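Local atomic coordinates of peptide chain release factor subunit 1 (Aeropyrum pernix, PDB entry 3AGK), a protein that acts as an archaeal translation termination factor, probably directing the end of nascent peptide synthesis at the stop codons UAA, UAG and UGA. Residues R15-A18 with R19-E23; E271-V274 with E275-M278; E308-E312 with M313-K317; E326-E329 with E330-K334. All blocks are in the same frame, centred on the assembly; numbering follows the deposited sequence.

Interaction 1 of 4, residues R15-A18 with R19-E23; sequences RELA and RLLKE
Glu16 and Leu20 illustrate the regular alpha-helical bond of this turn: the amide N of Leu20 lies 3.0 Å from Glu16 O, and the N-H points at that oxygen almost straight, at 168°. One residue further on, Leu21 N reaches Leu17 O at 2.8 Å along a more bent path of 146°. Lys22 N completes the set on Ala18 O, at 3.0 Å, so three successive carbonyls of residues 15-18 are each taken by an amide four residues later.

The side chains sort themselves around this backbone. On the buried flank, methyl CD2 of Leu17 meets methyl CD1 of Leu21 at 4.0 Å; the two branches cross at a slant, a contact between chain ends one turn apart. Leu21 also sets its CB 3.3 Å from both Leu17 O and Ala18 O. With CG anti to the backbone N (chi1 -176°), the branched end of Leu20 stays on the same flank as Leu17. Arg15, Arg19 and Lys22 carry their charged ends into exposed positions, whereas the carboxylate of Glu16 turns back toward the start of the helix and takes the amide of Ser13 through OE1.

Helix 14-24 of eRF1 domain 1 thus offers a leucine-rich flank to its surroundings. Leu17 and Leu20 both rest on Phe111, and Leu20 also on Phe109, in strand 107-111, whose Cys108 is disulfide-bonded to Cys97 of strand 93-98; Ala18 and Leu21 lean on Val137 of a loop.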
# COMPACT_ATOMS: atom_id res chain seq x y z
N ARG A 15 -7.79 -1.03 13.80
CA ARG A 15 -6.68 -0.25 14.36
C ARG A 15 -5.61 -1.17 14.96
O ARG A 15 -4.41 -0.94 14.77
CB ARG A 15 -7.18 0.78 15.38
CG ARG A 15 -7.70 0.18 16.68
CD ARG A 15 -7.80 1.23 17.78
NE ARG A 15 -8.66 2.34 17.40
CZ ARG A 15 -9.96 2.41 17.69
NH1 ARG A 15 -10.67 3.46 17.31
NH2 ARG A 15 -10.54 1.43 18.36
N GLU A 16 -6.03 -2.21 15.66
CA GLU A 16 -5.05 -3.16 16.18
C GLU A 16 -4.53 -4.11 15.09
O GLU A 16 -3.36 -4.49 15.10
CB GLU A 16 -5.61 -3.92 17.39
CG GLU A 16 -7.11 -4.14 17.38
CD GLU A 16 -7.68 -4.25 18.79
OE1 GLU A 16 -8.91 -4.40 18.93
OE2 GLU A 16 -6.90 -4.18 19.76
N LEU A 17 -5.39 -4.47 14.15
CA LEU A 17 -4.97 -5.37 13.07
C LEU A 17 -3.75 -4.81 12.34
O LEU A 17 -2.81 -5.54 12.02
CB LEU A 17 -6.12 -5.58 12.07
CG LEU A 17 -6.30 -6.96 11.43
CD1 LEU A 17 -6.94 -6.81 10.06
CD2 LEU A 17 -5.01 -7.83 11.35
N ALA A 18 -3.77 -3.50 12.09
CA ALA A 18 -2.69 -2.83 11.36
C ALA A 18 -1.40 -2.77 12.16
O ALA A 18 -0.31 -3.01 11.62
CB ALA A 18 -3.10 -1.43 10.96
N ARG A 19 -1.51 -2.42 13.44
CA ARG A 19 -0.36 -2.47 14.33
C ARG A 19 0.32 -3.84 14.23
O ARG A 19 1.54 -3.94 14.08
CB ARG A 19 -0.81 -2.22 15.77
CG ARG A 19 0.33 -2.08 16.77
CD ARG A 19 -0.20 -1.65 18.12
NE ARG A 19 0.84 -1.07 18.96
CZ ARG A 19 0.95 -1.27 20.27
NH1 ARG A 19 0.08 -2.04 20.90
NH2 ARG A 19 1.94 -0.70 20.95
N LEU A 20 -0.50 -4.89 14.33
CA LEU A 20 -0.04 -6.27 14.26
C LEU A 20 0.58 -6.54 12.90
O LEU A 20 1.64 -7.16 12.79
CB LEU A 20 -1.23 -7.20 14.48
CG LEU A 20 -1.00 -8.71 14.56
CD1 LEU A 20 -0.14 -9.09 15.76
CD2 LEU A 20 -2.34 -9.40 14.63
N LEU A 21 -0.08 -6.04 11.86
CA LEU A 21 0.36 -6.23 10.48
C LEU A 21 1.78 -5.72 10.26
O LEU A 21 2.58 -6.36 9.58
CB LEU A 21 -0.61 -5.54 9.52
CG LEU A 21 -1.43 -6.46 8.61
CD1 LEU A 21 -1.66 -7.81 9.23
CD2 LEU A 21 -2.76 -5.81 8.25
N LYS A 22 2.09 -4.57 10.84
CA LYS A 22 3.42 -3.99 10.71
C LYS A 22 4.49 -4.92 11.29
O LYS A 22 5.64 -4.87 10.87
CB LYS A 22 3.47 -2.62 11.39
CG LYS A 22 4.87 -2.03 11.51
CD LYS A 22 4.95 -0.60 10.96
CE LYS A 22 4.03 0.37 11.71
NZ LYS A 22 2.63 0.35 11.20
N GLU A 23 4.10 -5.77 12.23
CA GLU A 23 5.06 -6.65 12.86
C GLU A 23 4.99 -8.07 12.30
O GLU A 23 5.98 -8.81 12.31
CB GLU A 23 4.87 -6.64 14.38
CG GLU A 23 6.16 -6.75 15.15
CD GLU A 23 6.39 -8.14 15.69
OE1 GLU A 23 7.48 -8.39 16.24
OE2 GLU A 23 5.46 -8.97 15.58

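Interaction 2 of 4, residues E271-V274 with E275-M278; sequences EKVV and EAQM
Val273 and Ala276 open a short run of 3-10 turns in which the chain prepares to become an alpha-helix. Val273 is still extended (psi 119°), but from Val274 onward the backbone coils, and each of the two carbonyls is used by an amide three residues later. Ala276 N lies 3.3 Å from Val273 O, and Gln277 N lies 3.0 Å from Val274 O with a nearly straight N-H at 164°. Both donors stand well above the plane of the carbonyl they use, as is common in so tight a coil.

Val274 O is gripped a second time, by a water that donates to it at 3.2 Å and in turn accepts from Met278 N at 3.0 Å. This water therefore bridges the very pair that a direct alpha-helical bond would join. A second water serves the other side of Val274: it receives the bond of Val274 N at 3.1 Å and donates to Glu275 OE1. Glu275 can take part because its chain is bent at chi2 (80°), curling the carboxylate back beside the preceding residue. Among apolar groups, Val273 CG2 packs on Ala276 CB at 3.8 Å. The side-chain amide of Gln277 stands out from the helix, and its NE2 bonds Asp281 OD1 one turn on.

The turns lie in eRF1 domain 2 and lead from the loop after helix 259-269 into helix 277-294, whose Arg280 also bonds Val273 O. Beneath them runs the domain's mixed sheet: Val273 touches Ile143 of strand 142-149 and Ile223 of strand 219-226, while Glu275 lies against Ile143 and Lys220.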
# COMPACT_ATOMS: atom_id res chain seq x y z
N GLU A 271 -6.72 17.89 -10.36
CA GLU A 271 -7.28 18.60 -9.21
C GLU A 271 -8.71 18.20 -8.85
O GLU A 271 -9.17 18.43 -7.73
CB GLU A 271 -7.11 20.12 -9.39
CG GLU A 271 -5.73 20.59 -8.94
CD GLU A 271 -5.06 21.54 -9.92
OE1 GLU A 271 -4.39 22.49 -9.45
OE2 GLU A 271 -5.19 21.34 -11.15
N LYS A 272 -9.41 17.56 -9.78
CA LYS A 272 -10.79 17.16 -9.52
C LYS A 272 -10.93 15.79 -8.86
O LYS A 272 -12.03 15.39 -8.48
CB LYS A 272 -11.66 17.27 -10.78
CG LYS A 272 -12.12 18.69 -11.11
CD LYS A 272 -12.65 19.40 -9.87
CE LYS A 272 -13.29 20.76 -10.18
NZ LYS A 272 -14.78 20.73 -10.14
N VAL A 273 -9.83 15.07 -8.69
CA VAL A 273 -9.91 13.79 -7.99
C VAL A 273 -9.56 13.91 -6.50
O VAL A 273 -8.46 14.31 -6.13
CB VAL A 273 -9.18 12.62 -8.73
CG1 VAL A 273 -8.32 13.13 -9.88
CG2 VAL A 273 -8.42 11.70 -7.77
N VAL A 274 -10.53 13.57 -5.66
CA VAL A 274 -10.48 13.84 -4.23
C VAL A 274 -9.47 12.96 -3.50
O VAL A 274 -8.80 13.41 -2.57
CB VAL A 274 -11.85 13.58 -3.58
CG1 VAL A 274 -11.74 13.61 -2.08
CG2 VAL A 274 -12.86 14.59 -4.07
N GLU A 275 -9.39 11.70 -3.93
CA GLU A 275 -8.49 10.72 -3.34
C GLU A 275 -7.03 11.11 -3.54
O GLU A 275 -6.12 10.49 -2.99
CB GLU A 275 -8.76 9.33 -3.93
CG GLU A 275 -10.12 8.73 -3.59
CD GLU A 275 -11.25 9.28 -4.45
OE1 GLU A 275 -11.00 10.13 -5.34
OE2 GLU A 275 -12.41 8.86 -4.24
N ALA A 276 -6.79 12.14 -4.34
CA ALA A 276 -5.43 12.61 -4.60
C ALA A 276 -5.03 13.81 -3.73
O ALA A 276 -3.91 14.30 -3.84
CB ALA A 276 -5.28 12.95 -6.07
N GLN A 277 -5.93 14.30 -2.88
CA GLN A 277 -5.63 15.51 -2.09
C GLN A 277 -4.54 15.29 -1.05
O GLN A 277 -3.69 16.16 -0.81
CB GLN A 277 -6.90 16.07 -1.44
CG GLN A 277 -6.74 17.51 -0.96
CD GLN A 277 -6.30 18.43 -2.09
OE1 GLN A 277 -6.91 18.46 -3.16
NE2 GLN A 277 -5.22 19.16 -1.87
N MET A 278 -4.55 14.12 -0.42
CA MET A 278 -3.56 13.84 0.60
C MET A 278 -2.14 13.91 0.03
O MET A 278 -1.23 14.44 0.66
CB MET A 278 -3.84 12.49 1.24
CG MET A 278 -2.96 12.19 2.41
SD MET A 278 -3.46 10.66 3.24
CE MET A 278 -1.88 10.12 3.87
O HOH W 1 -6.86 12.24 -0.37
O HOH W 2 -13.19 12.24 -6.52

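Interaction 3 of 4, residues E308-E312 with M313-K317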
# COMPACT_ATOMS: atom_id res chain seq x y z
N GLU A 308 10.32 21.99 19.04
CA GLU A 308 9.67 21.97 20.35
C GLU A 308 9.16 23.35 20.77
O GLU A 308 7.95 23.53 20.95
CB GLU A 308 10.63 21.46 21.42
CG GLU A 308 10.57 19.96 21.64
CD GLU A 308 9.65 19.57 22.79
OE1 GLU A 308 8.47 19.25 22.53
OE2 GLU A 308 10.11 19.59 23.95
N ALA A 309 10.07 24.30 20.90
CA ALA A 309 9.73 25.65 21.36
C ALA A 309 8.72 26.32 20.44
O ALA A 309 7.80 26.99 20.90
CB ALA A 309 10.98 26.50 21.51
N ALA A 310 8.88 26.14 19.13
CA ALA A 310 7.91 26.69 18.19
C ALA A 310 6.51 26.11 18.44
O ALA A 310 5.52 26.85 18.44
CB ALA A 310 8.33 26.44 16.75
N LEU A 311 6.45 24.80 18.66
CA LEU A 311 5.19 24.10 18.89
C LEU A 311 4.56 24.60 20.19
O LEU A 311 3.34 24.69 20.30
CB LEU A 311 5.44 22.60 18.99
CG LEU A 311 4.81 21.60 18.01
CD1 LEU A 311 4.28 22.21 16.70
CD2 LEU A 311 5.82 20.49 17.72
N GLU A 312 5.42 24.90 21.16
CA GLU A 312 5.02 25.26 22.51
C GLU A 312 4.24 26.58 22.54
O GLU A 312 3.42 26.82 23.44
CB GLU A 312 6.28 25.40 23.38
CG GLU A 312 6.24 24.66 24.72
CD GLU A 312 6.62 23.19 24.60
OE1 GLU A 312 7.82 22.87 24.77
OE2 GLU A 312 5.72 22.36 24.34
N MET A 313 4.51 27.44 21.57
CA MET A 313 3.82 28.73 21.52
C MET A 313 2.84 28.78 20.36
O MET A 313 2.45 29.86 19.90
CB MET A 313 4.83 29.89 21.48
CG MET A 313 5.68 29.97 20.24
SD MET A 313 7.14 30.97 20.58
CE MET A 313 7.59 31.49 18.93
N GLY A 314 2.44 27.61 19.89
CA GLY A 314 1.50 27.53 18.78
C GLY A 314 1.93 28.29 17.54
O GLY A 314 1.08 28.74 16.77
N ALA A 315 3.24 28.41 17.34
CA ALA A 315 3.81 29.12 16.18
C ALA A 315 3.86 28.29 14.88
O ALA A 315 4.10 28.85 13.79
CB ALA A 315 5.19 29.62 16.54
N VAL A 316 3.64 26.99 14.97
CA VAL A 316 3.78 26.12 13.79
C VAL A 316 2.45 25.85 13.07
O VAL A 316 1.54 25.28 13.66
CB VAL A 316 4.42 24.76 14.15
CG1 VAL A 316 4.72 23.93 12.88
CG2 VAL A 316 5.67 24.97 14.98
N LYS A 317 2.33 26.23 11.81
CA LYS A 317 1.11 25.86 11.08
C LYS A 317 1.14 24.44 10.54
O LYS A 317 0.14 23.72 10.61
CB LYS A 317 0.73 26.87 9.99
CG LYS A 317 1.56 26.83 8.74
CD LYS A 317 0.87 27.62 7.64
CE LYS A 317 1.58 27.44 6.31
NZ LYS A 317 0.70 27.75 5.15
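Gly314 makes its bond to Leu311 from a left-handed backbone conformation (phi 54°, psi 30°), a region that glycine enters more readily than other residues. Its amide N comes 3.1 Å from Leu311 O, standing far above the plane of that carbonyl. The next amide reaches further back: Ala315 N lies 3.0 Å from Ala310 O. These two bonds define a Schellman motif, with Gly314 as its C-prime residue, and they end helix 304-312 of eRF1 domain 3 just where the chain swings into strand 316-322 of the domain's mixed sheet. Met313 N, between helix and turn, makes only weak bonds, to the carbonyls of Ala309 and Ala310.

Apolar side chains close the inner face of the turn. Ala310 CB and Ala315 CB, the pair that classically meets across a Schellman motif, are 4.5 Å apart. Val316 fits more closely: with CG1 anti to the backbone N (chi1 -173°), its other methyl, CG2, is wedged 3.5 Å from Ala310 CB and equally near Leu311 CD1. Behind them, Leu366 of strand 362-366 touches both Ala310 and Val316, and Arg367 bonds the carbonyl of Gly314.

Interaction 4 of 4, residues E326-E329 with E330-K334; sequences EDLE and EWVEK
Asp327 and Trp331 join across the first turn of helix 328-335, the helical arm of a beta-alpha-beta unit between strands 316-322 and 341-345. Although Asp327 occupies the N-cap position, its carboxylate makes no capping bond; with CG set between the backbone N and the carbonyl carbon (chi1 60°), it meets the indole edge instead. Trp331 NE1 donates to Asp327 OD2 at 3.1 Å. The oxygen lies almost in the ring plane, yet the N-H arrives from above the carboxylate, the two flat groups being 79° apart. Arg325, just upstream, binds the same oxygen as a salt bridge and probably helps to balance its charge.

The backbone carbonyl of Asp327 accepts from Trp331 N as well, so both ends of this residue hold the tryptophan. Inward packing is firm: Leu328 CD2 sits 3.6 Å from Val332 CG2, Leu328 also touches Ile321, and the indole lies on Leu319 and Ile321 of strand 316-322.

The outer side is looser. Glu329 is bent at chi2, which lays OE2 alongside Val332 CG1 at 3.6 Å, a contact of carboxylate with methyl and not a polar bond. Glu333 is tied through its backbone, its amide 2.9 Å from Glu329 O. Lys334 bridges the two sides: its NZ makes a long salt bridge with Glu330 OE2 and stands 4.0 Å above the plane of the Trp331 ring, over its centre.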
# COMPACT_ATOMS: atom_id res chain seq x y z
N GLU A 326 11.62 7.30 14.30
CA GLU A 326 11.07 6.44 15.33
C GLU A 326 10.15 7.22 16.26
O GLU A 326 9.11 6.72 16.67
CB GLU A 326 12.20 5.74 16.07
CG GLU A 326 13.12 4.99 15.12
CD GLU A 326 14.21 4.21 15.83
OE1 GLU A 326 14.98 3.50 15.14
OE2 GLU A 326 14.30 4.32 17.07
N ASP A 327 10.53 8.46 16.57
CA ASP A 327 9.70 9.32 17.42
C ASP A 327 8.50 9.92 16.69
O ASP A 327 7.82 10.80 17.22
CB ASP A 327 10.56 10.43 18.05
CG ASP A 327 11.21 11.33 17.00
OD1 ASP A 327 10.75 11.34 15.84
OD2 ASP A 327 12.19 12.02 17.33
N LEU A 328 8.24 9.44 15.48
CA LEU A 328 7.17 10.02 14.65
C LEU A 328 5.89 10.37 15.44
O LEU A 328 5.40 11.50 15.37
CB LEU A 328 6.83 9.09 13.48
CG LEU A 328 6.05 9.66 12.29
CD1 LEU A 328 6.10 8.68 11.13
CD2 LEU A 328 4.61 9.97 12.64
N GLU A 329 5.36 9.40 16.17
CA GLU A 329 4.06 9.60 16.79
C GLU A 329 4.12 10.63 17.91
O GLU A 329 3.15 11.35 18.16
CB GLU A 329 3.48 8.28 17.30
CG GLU A 329 1.97 8.31 17.44
CD GLU A 329 1.25 8.54 16.11
OE1 GLU A 329 1.84 8.26 15.05
OE2 GLU A 329 0.10 9.02 16.14
N GLU A 330 5.27 10.71 18.57
CA GLU A 330 5.46 11.70 19.62
C GLU A 330 5.26 13.09 19.07
O GLU A 330 4.49 13.88 19.63
CB GLU A 330 6.84 11.57 20.25
CG GLU A 330 6.98 10.33 21.11
CD GLU A 330 8.35 10.21 21.72
OE1 GLU A 330 8.78 9.06 21.98
OE2 GLU A 330 9.00 11.26 21.94
N TRP A 331 5.93 13.40 17.97
CA TRP A 331 5.73 14.68 17.29
C TRP A 331 4.28 14.88 16.83
O TRP A 331 3.79 16.01 16.81
CB TRP A 331 6.71 14.84 16.14
CG TRP A 331 8.10 14.95 16.64
CD1 TRP A 331 9.05 13.98 16.64
CD2 TRP A 331 8.69 16.10 17.24
NE1 TRP A 331 10.21 14.46 17.20
CE2 TRP A 331 10.02 15.76 17.58
CE3 TRP A 331 8.23 17.39 17.52
CZ2 TRP A 331 10.89 16.66 18.18
CZ3 TRP A 331 9.09 18.29 18.12
CH2 TRP A 331 10.41 17.92 18.44
N VAL A 332 3.60 13.80 16.47
CA VAL A 332 2.19 13.88 16.11
C VAL A 332 1.34 14.34 17.29
O VAL A 332 0.54 15.26 17.17
CB VAL A 332 1.65 12.54 15.58
CG1 VAL A 332 0.14 12.58 15.49
CG2 VAL A 332 2.25 12.23 14.21
N GLU A 333 1.52 13.68 18.43
CA GLU A 333 0.82 14.08 19.64
C GLU A 333 1.10 15.55 19.92
O GLU A 333 0.18 16.35 20.09
CB GLU A 333 1.28 13.22 20.82
CG GLU A 333 0.79 13.69 22.19
CD GLU A 333 -0.68 13.39 22.45
OE1 GLU A 333 -1.37 12.93 21.52
OE2 GLU A 333 -1.15 13.63 23.59
N LYS A 334 2.38 15.90 19.97
CA LYS A 334 2.79 17.28 20.23
C LYS A 334 2.14 18.25 19.25
O LYS A 334 1.82 19.38 19.60
CB LYS A 334 4.32 17.39 20.20
CG LYS A 334 5.04 16.38 21.11
CD LYS A 334 6.57 16.45 21.01
CE LYS A 334 7.26 15.23 21.65
NZ LYS A 334 8.73 15.20 21.38

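In the fold
Followed from the N terminus, the four contacts come in series, none enclosing or crossing another, and each closes only a turn or two of chain. Interaction 1 belongs to a helix of eRF1 domain 1 and touches none of the others; its centre is about 18 Å from that of interaction 4. Interaction 2 leads from the loop after helix 259-269 into the long helix 277-294. Interactions 3 and 4, both in domain 3, do meet: one ends helix 304-312 before strand 316-322, the other begins helix 328-335 after it. Leu311 and Glu308 pack against Trp331, and Glu308 also against Lys334, so helices 304-312 and 328-335 touch beside strand 316-322.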